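Local coordinates for spindle assembly abnormal protein 6 (Caenorhabditis elegans, PDB 4G79) that forms the central scaffold of the centriole and sets its ninefold symmetry, with a globular N-terminal domain that links its coiled-coil dimers into the inner ring, at residues A8-T13 / Q98-K103; F55-S60 / F65-T70. All blocks are in the same frame, centred on the assembly; numbering follows the deposited sequence. Where two conformers were deposited one is given.

From the N terminus the chain enters strand 7-21, whose first half is one side of interaction 1. It then folds back through strand 29-44 and strand 51-58, crosses a short loop, four residues lying between the segments, and returns along strand 66-71; interaction 2 closes that loop. Helices 73-83 and 92-102 follow, and the last turn of the second one comes back to residues 8-13, so interaction 1 closes a much longer loop in which interaction 2 is wholly nested. The contacts do not touch, their centres lying about 15 Å apart, yet both reach the same sheet: 55-60 with 65-70 joins neighbouring strands, whereas 8-13 with 98-103 packs a helix on a strand.

Interaction 1 of 2, residues A8-T13 / Q98-K103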
ATOM      1  N   ALA A   8     -23.844  14.713   8.983  1.00 40.86           N
ATOM      2  CA  ALA A   8     -22.654  14.330   9.743  1.00 39.79           C
ATOM      3  C   ALA A   8     -22.541  12.814   9.754  1.00 42.29           C
ATOM      4  O   ALA A   8     -23.537  12.127  10.001  1.00 45.00           O
ATOM      5  CB  ALA A   8     -22.728  14.880  11.162  1.00 41.97           C
ATOM      6  N   LEU A   9     -21.360  12.278   9.407  1.00 35.35           N
ATOM      7  CA  LEU A   9     -21.175  10.831   9.350  1.00 33.47           C
ATOM      8  C   LEU A   9     -20.230  10.353  10.421  1.00 36.49           C
ATOM      9  O   LEU A   9     -20.348   9.229  10.881  1.00 36.94           O
ATOM     10  CB  LEU A   9     -20.654  10.382   7.975  1.00 32.63           C
ATOM     11  CG  LEU A   9     -21.504  10.723   6.724  1.00 36.21           C
ATOM     12  CD1 LEU A   9     -20.732  10.357   5.473  1.00 35.72           C
ATOM     13  CD2 LEU A   9     -22.831   9.968   6.713  1.00 37.25           C
ATOM     14  N   PHE A  10     -19.297  11.219  10.837  1.00 32.76           N
ATOM     15  CA  PHE A  10     -18.272  10.904  11.813  1.00 30.71           C
ATOM     16  C   PHE A  10     -17.770  12.192  12.418  1.00 35.23           C
ATOM     17  O   PHE A  10     -17.559  13.167  11.697  1.00 31.98           O
ATOM     18  CB  PHE A  10     -17.122  10.139  11.112  1.00 29.63           C
ATOM     19  CG  PHE A  10     -15.961   9.701  11.992  1.00 29.21           C
ATOM     20  CD1 PHE A  10     -14.883  10.545  12.218  1.00 31.80           C
ATOM     21  CD2 PHE A  10     -15.892   8.403  12.485  1.00 31.93           C
ATOM     22  CE1 PHE A  10     -13.795  10.136  13.006  1.00 32.11           C
ATOM     23  CE2 PHE A  10     -14.777   7.970  13.232  1.00 35.06           C
ATOM     24  CZ  PHE A  10     -13.739   8.845  13.491  1.00 32.38           C
ATOM     25  N   ASP A  11     -17.581  12.194  13.742  1.00 35.66           N
ATOM     26  CA  ASP A  11     -17.038  13.336  14.484  1.00 37.07           C
ATOM     27  C   ASP A  11     -16.346  12.813  15.717  1.00 42.14           C
ATOM     28  O   ASP A  11     -16.998  12.545  16.719  1.00 42.94           O
ATOM     29  CB  ASP A  11     -18.138  14.345  14.850  1.00 41.49           C
ATOM     30  CG  ASP A  11     -17.636  15.670  15.402  1.00 51.93           C
ATOM     31  OD1 ASP A  11     -16.468  15.729  15.842  1.00 50.90           O
ATOM     32  OD2 ASP A  11     -18.398  16.651  15.359  1.00 62.61           O
ATOM     33  N   GLN A  12     -15.029  12.614  15.638  1.00 39.03           N
ATOM     34  CA  GLN A  12     -14.287  12.106  16.786  1.00 39.39           C
ATOM     35  C   GLN A  12     -12.960  12.784  16.948  1.00 39.49           C
ATOM     36  O   GLN A  12     -12.348  13.177  15.963  1.00 36.88           O
ATOM     37  CB  GLN A  12     -14.016  10.595  16.630  1.00 40.42           C
ATOM     38  CG  GLN A  12     -15.248   9.704  16.424  1.00 48.04           C
ATOM     39  CD  GLN A  12     -16.007   9.413  17.682  1.00 68.14           C
ATOM     40  OE1 GLN A  12     -15.485   9.521  18.800  1.00 65.33           O
ATOM     41  NE2 GLN A  12     -17.257   9.001  17.516  1.00 58.26           N
ATOM     42  N   THR A  13     -12.477  12.842  18.195  1.00 38.28           N
ATOM     43  CA  THR A  13     -11.138  13.275  18.507  1.00 37.83           C
ATOM     44  C   THR A  13     -10.273  12.025  18.413  1.00 41.82           C
ATOM     45  O   THR A  13     -10.586  10.998  19.029  1.00 43.76           O
ATOM     46  CB  THR A  13     -11.077  13.957  19.879  1.00 44.53           C
ATOM     47  OG1 THR A  13     -11.878  15.143  19.831  1.00 46.20           O
ATOM     48  CG2 THR A  13      -9.654  14.304  20.266  1.00 44.51           C
ATOM     49  N   GLN A  98     -16.102   2.503   9.670  1.00 33.40           N
ATOM     50  CA  GLN A  98     -16.043   1.221  10.382  0.50 34.97           C
ATOM     51  C   GLN A  98     -14.591   0.940  10.783  1.00 39.84           C
ATOM     52  O   GLN A  98     -14.339   0.578  11.926  1.00 40.48           O
ATOM     53  CB  GLN A  98     -16.626   0.079   9.532  0.50 37.29           C
ATOM     54  CG  GLN A  98     -16.975  -1.160  10.360  0.50 54.22           C
ATOM     55  CD  GLN A  98     -17.187  -2.405   9.540  0.50 70.25           C
ATOM     56  OE1 GLN A  98     -17.821  -2.393   8.479  0.50 68.37           O
ATOM     57  NE2 GLN A  98     -16.709  -3.528  10.053  0.50 61.09           N
ATOM     58  N   HIS A  99     -13.621   1.187   9.867  1.00 36.23           N
ATOM     59  CA  HIS A  99     -12.193   0.994  10.161  1.00 37.28           C
ATOM     60  C   HIS A  99     -11.748   1.880  11.336  1.00 38.09           C
ATOM     61  O   HIS A  99     -11.126   1.380  12.269  1.00 39.48           O
ATOM     62  CB  HIS A  99     -11.320   1.280   8.913  1.00 38.51           C
ATOM     63  CG  HIS A  99      -9.858   1.170   9.211  1.00 42.86           C
ATOM     64  ND1 HIS A  99      -9.182  -0.027   9.048  1.00 45.98           N
ATOM     65  CD2 HIS A  99      -9.009   2.091   9.728  1.00 45.52           C
ATOM     66  CE1 HIS A  99      -7.948   0.197   9.463  1.00 45.82           C
ATOM     67  NE2 HIS A  99      -7.790   1.465   9.878  1.00 45.90           N
ATOM     68  N   LEU A 100     -12.065   3.197  11.291  1.00 32.39           N
ATOM     69  CA  LEU A 100     -11.687   4.188  12.309  1.00 31.52           C
ATOM     70  C   LEU A 100     -12.243   3.876  13.682  1.00 40.83           C
ATOM     71  O   LEU A 100     -11.643   4.275  14.683  1.00 42.19           O
ATOM     72  CB  LEU A 100     -12.144   5.600  11.923  1.00 29.96           C
ATOM     73  CG  LEU A 100     -11.446   6.255  10.752  1.00 33.44           C
ATOM     74  CD1 LEU A 100     -12.211   7.478  10.308  1.00 33.45           C
ATOM     75  CD2 LEU A 100      -9.965   6.612  11.091  1.00 35.12           C
ATOM     76  N   LEU A 101     -13.405   3.218  13.740  1.00 40.37           N
ATOM     77  CA  LEU A 101     -14.021   2.907  15.021  1.00 42.69           C
ATOM     78  C   LEU A 101     -13.680   1.500  15.500  1.00 48.35           C
ATOM     79  O   LEU A 101     -13.810   1.232  16.699  1.00 51.02           O
ATOM     80  CB  LEU A 101     -15.551   3.079  14.945  1.00 43.82           C
ATOM     81  CG  LEU A 101     -16.065   4.504  14.675  1.00 47.76           C
ATOM     82  CD1 LEU A 101     -17.534   4.490  14.312  1.00 48.74           C
ATOM     83  CD2 LEU A 101     -15.827   5.420  15.870  1.00 50.94           C
ATOM     84  N   CYS A 102     -13.224   0.617  14.593  1.00 43.71           N
ATOM     85  CA  CYS A 102     -12.960  -0.789  14.913  1.00 44.64           C
ATOM     86  C   CYS A 102     -11.481  -1.152  15.036  1.00 52.05           C
ATOM     87  O   CYS A 102     -11.191  -2.217  15.594  1.00 54.33           O
ATOM     88  CB  CYS A 102     -13.622  -1.683  13.871  1.00 44.28           C
ATOM     89  SG  CYS A 102     -15.413  -1.434  13.702  1.00 49.09           S
ATOM     90  N   LYS A 103     -10.625  -0.508  14.225  0.50 49.89           N
ATOM     91  CA  LYS A 103      -9.224  -0.909  14.103  0.50 50.30           C
ATOM     92  C   LYS A 103      -8.276   0.085  14.719  0.50 55.11           C
ATOM     93  O   LYS A 103      -8.512   1.294  14.667  0.50 55.22           O
ATOM     94  CB  LYS A 103      -8.847  -1.128  12.626  0.50 51.80           C
ATOM     95  CG  LYS A 103      -9.778  -2.055  11.841  0.50 59.84           C
ATOM     96  CD  LYS A 103      -9.477  -3.526  12.079  0.50 73.78           C
ATOM     97  CE  LYS A 103     -10.286  -4.415  11.173  0.50 87.09           C
ATOM     98  NZ  LYS A 103      -9.895  -5.841  11.320  0.50 99.10           N
TER
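The helix-on-sheet packing of the SAS-6 head domain brings the last turn of helix 92-102 against residues 8-13 of strand 7-21, with Phe10 reaching over to Leu100 and Leu101. The two short segments run within 29° of parallel and their axes stay 10.6 Å apart, a gap bridged by side chains alone. Phe10 does most of the bridging. Its CG stands anti to the backbone N (chi1 -179°), which sends the ring straight out from the strand to the helix. Leu100 CD1 sits over one face, 4.0 Å from the ring centroid and 19° off the normal, a CH-pi contact. At the ring's outer end, Phe10 CE2 meets Leu100 CB at 3.8 Å. Leu101 slides past the ring in the opposite direction and brings its CD2 to within 3.8 Å of Phe10 CE2, approaching obliquely. The other ring face is taken by Phe10's own strand: Gln12 CG lies 3.4 Å above the plane, so a helix methyl and a strand methylene lie on opposite faces, each displaced toward the rim. Gln12 bends at its second torsion, and its NE2 passes 4.2 Å from Leu101 CD2. Ile97, one turn earlier on the helix, also packs on Phe10, while a classic beta bulge sets Leu9 and Phe10 together opposite Ile40 of the adjoining strand. With an alanine here instead of Phe10, Leu100 CD1 would probably lose the ring face it rests on and Leu101 CD2 an apolar neighbour, opening a gap between strand and helix. No hydrogen bond or salt bridge crosses between the segments, so the helix end is held here by van der Waals packing and by the burial of Phe10 and Leu100, with the exposed Leu101 at the margin.

Interaction 2 of 2, residues F55-S60 / F65-T70; sequences FEISRS and FLFSET
An antiparallel strand pairing joins strands 51-58 and 66-71 as the two arms of a hairpin within the domain's beta-sheet. Phe55 with Glu69 and Ile57 with Phe67 are hydrogen-bonded pairs, each tied by two backbone bonds; Ile57 N to Phe67 O, at 2.9 Å, is nearly straight. Glu56 and Ser68 form the non-hydrogen-bonded pair between them, with Glu56 CG 3.7 Å from Ser68 CB, while the carboxylate of Glu56 reaches on to Lys6.

On the other side of the sheet, Ile57 CD1 touches Phe65 CE1 at 3.6 Å, and Ile57 CG1 lies at the edge of the Phe67 ring. Toward the turn, Arg59 crosses Phe65 at about a right angle: its chain, extended from CG to NE, lays CD 3.8 Å over the ring centroid, while NH1 is hydrogen-bonded to Thr34. Phe67 CE2 comes over the opposite face, toward the rim, while Phe65 CD2 lies at the Phe67 ring edge. Leu111 meets both rings. One side carries Glu56, Ser58, Ser68 and Leu66; the other turns Phe55, Ile57 and Phe67 into the core beside the partly exposed Glu69, in an antiparallel beta-hairpin of the XRCC4-like SAS-6 beta-sandwich.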
ATOM      1  N   PHE A  55     -14.094  16.151   4.294  1.00 30.11           N
ATOM      2  CA  PHE A  55     -13.185  15.751   5.382  1.00 28.82           C
ATOM      3  C   PHE A  55     -12.696  16.995   6.035  1.00 30.36           C
ATOM      4  O   PHE A  55     -12.310  17.925   5.324  1.00 28.74           O
ATOM      5  CB  PHE A  55     -12.003  14.914   4.859  1.00 30.83           C
ATOM      6  CG  PHE A  55     -12.399  13.535   4.418  1.00 32.04           C
ATOM      7  CD1 PHE A  55     -12.945  13.322   3.157  1.00 34.02           C
ATOM      8  CD2 PHE A  55     -12.206  12.438   5.255  1.00 33.17           C
ATOM      9  CE1 PHE A  55     -13.311  12.034   2.751  1.00 34.12           C
ATOM     10  CE2 PHE A  55     -12.570  11.155   4.840  1.00 36.10           C
ATOM     11  CZ  PHE A  55     -13.137  10.970   3.601  1.00 33.39           C
ATOM     12  N   GLU A  56     -12.765  17.071   7.367  1.00 28.09           N
ATOM     13  CA  GLU A  56     -12.354  18.294   8.073  1.00 29.81           C
ATOM     14  C   GLU A  56     -11.534  17.948   9.266  1.00 33.27           C
ATOM     15  O   GLU A  56     -11.907  17.059  10.045  1.00 32.67           O
ATOM     16  CB  GLU A  56     -13.555  19.142   8.531  1.00 33.29           C
ATOM     17  CG  GLU A  56     -14.442  19.727   7.431  1.00 47.29           C
ATOM     18  CD  GLU A  56     -15.721  20.346   7.962  1.00 63.58           C
ATOM     19  OE1 GLU A  56     -16.724  19.606   8.099  1.00 45.18           O
ATOM     20  OE2 GLU A  56     -15.714  21.559   8.276  1.00 56.91           O
ATOM     21  N   ILE A  57     -10.394  18.644   9.421  1.00 31.42           N
ATOM     22  CA  ILE A  57      -9.550  18.417  10.598  1.00 29.88           C
ATOM     23  C   ILE A  57      -9.327  19.752  11.327  1.00 32.71           C
ATOM     24  O   ILE A  57      -9.282  20.821  10.709  1.00 32.44           O
ATOM     25  CB  ILE A  57      -8.223  17.682  10.330  1.00 33.05           C
ATOM     26  CG1 ILE A  57      -7.256  18.471   9.441  1.00 34.53           C
ATOM     27  CG2 ILE A  57      -8.398  16.182   9.909  1.00 32.48           C
ATOM     28  CD1 ILE A  57      -5.839  17.906   9.504  1.00 40.90           C
ATOM     29  N   SER A  58      -9.247  19.675  12.649  1.00 29.80           N
ATOM     30  CA  SER A  58      -8.975  20.820  13.522  1.00 31.28           C
ATOM     31  C   SER A  58      -8.315  20.330  14.777  1.00 35.69           C
ATOM     32  O   SER A  58      -8.332  19.130  15.059  1.00 32.34           O
ATOM     33  CB  SER A  58     -10.257  21.583  13.864  1.00 35.02           C
ATOM     34  OG  SER A  58     -11.199  20.744  14.513  1.00 38.99           O
ATOM     35  N   ARG A  59      -7.706  21.252  15.541  1.00 34.48           N
ATOM     36  CA  ARG A  59      -7.111  20.922  16.841  1.00 34.83           C
ATOM     37  C   ARG A  59      -7.067  22.200  17.669  1.00 41.58           C
ATOM     38  O   ARG A  59      -6.866  23.300  17.118  1.00 39.16           O
ATOM     39  CB  ARG A  59      -5.752  20.218  16.740  1.00 36.24           C
ATOM     40  CG  ARG A  59      -4.594  21.124  16.384  1.00 41.91           C
ATOM     41  CD  ARG A  59      -3.336  20.301  16.240  1.00 48.54           C
ATOM     42  NE  ARG A  59      -2.182  21.160  16.012  1.00 49.59           N
ATOM     43  CZ  ARG A  59      -1.022  21.016  16.626  1.00 50.88           C
ATOM     44  NH1 ARG A  59      -0.846  20.036  17.510  1.00 38.23           N
ATOM     45  NH2 ARG A  59      -0.017  21.838  16.354  1.00 46.81           N
ATOM     46  N   SER A  60      -7.272  22.063  18.997  1.00 41.91           N
ATOM     47  CA  SER A  60      -7.395  23.199  19.898  1.00 43.50           C
ATOM     48  C   SER A  60      -6.074  23.892  20.178  1.00 45.81           C
ATOM     49  O   SER A  60      -6.092  24.998  20.742  1.00 45.97           O
ATOM     50  CB  SER A  60      -8.059  22.787  21.206  1.00 50.39           C
ATOM     51  OG  SER A  60      -7.249  21.909  21.965  1.00 52.77           O
ATOM     52  N   PHE A  65      -4.978  25.758  12.493  1.00 44.30           N
ATOM     53  CA  PHE A  65      -5.010  24.349  12.139  1.00 41.51           C
ATOM     54  C   PHE A  65      -6.456  23.986  11.823  1.00 44.18           C
ATOM     55  O   PHE A  65      -7.193  23.522  12.682  1.00 43.52           O
ATOM     56  CB  PHE A  65      -4.422  23.492  13.272  1.00 42.24           C
ATOM     57  CG  PHE A  65      -4.109  22.075  12.873  1.00 42.45           C
ATOM     58  CD1 PHE A  65      -5.117  21.112  12.807  1.00 43.10           C
ATOM     59  CD2 PHE A  65      -2.820  21.711  12.504  1.00 45.57           C
ATOM     60  CE1 PHE A  65      -4.828  19.804  12.425  1.00 43.30           C
ATOM     61  CE2 PHE A  65      -2.537  20.400  12.110  1.00 47.27           C
ATOM     62  CZ  PHE A  65      -3.539  19.456  12.093  1.00 42.45           C
ATOM     63  N   LEU A  66      -6.890  24.318  10.619  1.00 41.07           N
ATOM     64  CA  LEU A  66      -8.255  24.099  10.162  1.00 41.59           C
ATOM     65  C   LEU A  66      -8.173  23.766   8.681  1.00 41.39           C
ATOM     66  O   LEU A  66      -7.801  24.629   7.880  1.00 41.79           O
ATOM     67  CB  LEU A  66      -9.108  25.370  10.454  1.00 44.87           C
ATOM     68  CG  LEU A  66     -10.618  25.242  10.307  1.00 53.38           C
ATOM     69  CD1 LEU A  66     -11.168  23.960  10.962  1.00 52.75           C
ATOM     70  CD2 LEU A  66     -11.317  26.491  10.821  1.00 60.54           C
ATOM     71  N   PHE A  67      -8.390  22.488   8.333  1.00 35.40           N
ATOM     72  CA  PHE A  67      -8.218  22.054   6.947  1.00 33.87           C
ATOM     73  C   PHE A  67      -9.369  21.215   6.467  1.00 33.94           C
ATOM     74  O   PHE A  67      -9.940  20.455   7.253  1.00 32.50           O
ATOM     75  CB  PHE A  67      -6.915  21.252   6.791  1.00 33.97           C
ATOM     76  CG  PHE A  67      -5.683  21.972   7.294  1.00 35.27           C
ATOM     77  CD1 PHE A  67      -4.968  22.816   6.461  1.00 39.04           C
ATOM     78  CD2 PHE A  67      -5.232  21.789   8.597  1.00 36.65           C
ATOM     79  CE1 PHE A  67      -3.852  23.510   6.939  1.00 40.91           C
ATOM     80  CE2 PHE A  67      -4.109  22.477   9.070  1.00 40.54           C
ATOM     81  CZ  PHE A  67      -3.438  23.346   8.243  1.00 39.51           C
ATOM     82  N   SER A  68      -9.691  21.317   5.164  1.00 31.11           N
ATOM     83  CA  SER A  68     -10.760  20.485   4.627  1.00 31.07           C
ATOM     84  C   SER A  68     -10.564  20.191   3.153  1.00 35.14           C
ATOM     85  O   SER A  68      -9.798  20.854   2.454  1.00 34.03           O
ATOM     86  CB  SER A  68     -12.126  21.137   4.841  1.00 35.27           C
ATOM     87  OG  SER A  68     -12.340  22.263   4.007  1.00 40.95           O
ATOM     88  N   GLU A  69     -11.286  19.189   2.687  1.00 33.31           N
ATOM     89  CA  GLU A  69     -11.347  18.846   1.278  1.00 32.58           C
ATOM     90  C   GLU A  69     -12.653  18.135   1.032  1.00 36.37           C
ATOM     91  O   GLU A  69     -13.178  17.426   1.909  1.00 33.58           O
ATOM     92  CB  GLU A  69     -10.146  17.996   0.800  1.00 33.62           C
ATOM     93  CG  GLU A  69     -10.158  17.602  -0.683  1.00 39.19           C
ATOM     94  CD  GLU A  69     -10.184  18.749  -1.680  1.00 54.50           C
ATOM     95  OE1 GLU A  69      -9.231  18.853  -2.483  1.00 62.84           O
ATOM     96  OE2 GLU A  69     -11.153  19.544  -1.664  1.00 50.34           O
ATOM     97  N   THR A  70     -13.181  18.348  -0.158  1.00 36.44           N
ATOM     98  CA  THR A  70     -14.428  17.724  -0.561  0.50 37.27           C
ATOM     99  C   THR A  70     -14.081  16.693  -1.655  1.00 41.69           C
ATOM    100  O   THR A  70     -13.200  16.940  -2.479  1.00 42.52           O
ATOM    101  CB  THR A  70     -15.449  18.838  -0.928  0.50 50.59           C
ATOM    102  OG1 THR A  70     -16.789  18.365  -0.860  0.50 50.83           O
ATOM    103  CG2 THR A  70     -15.156  19.535  -2.246  0.50 53.84           C
TER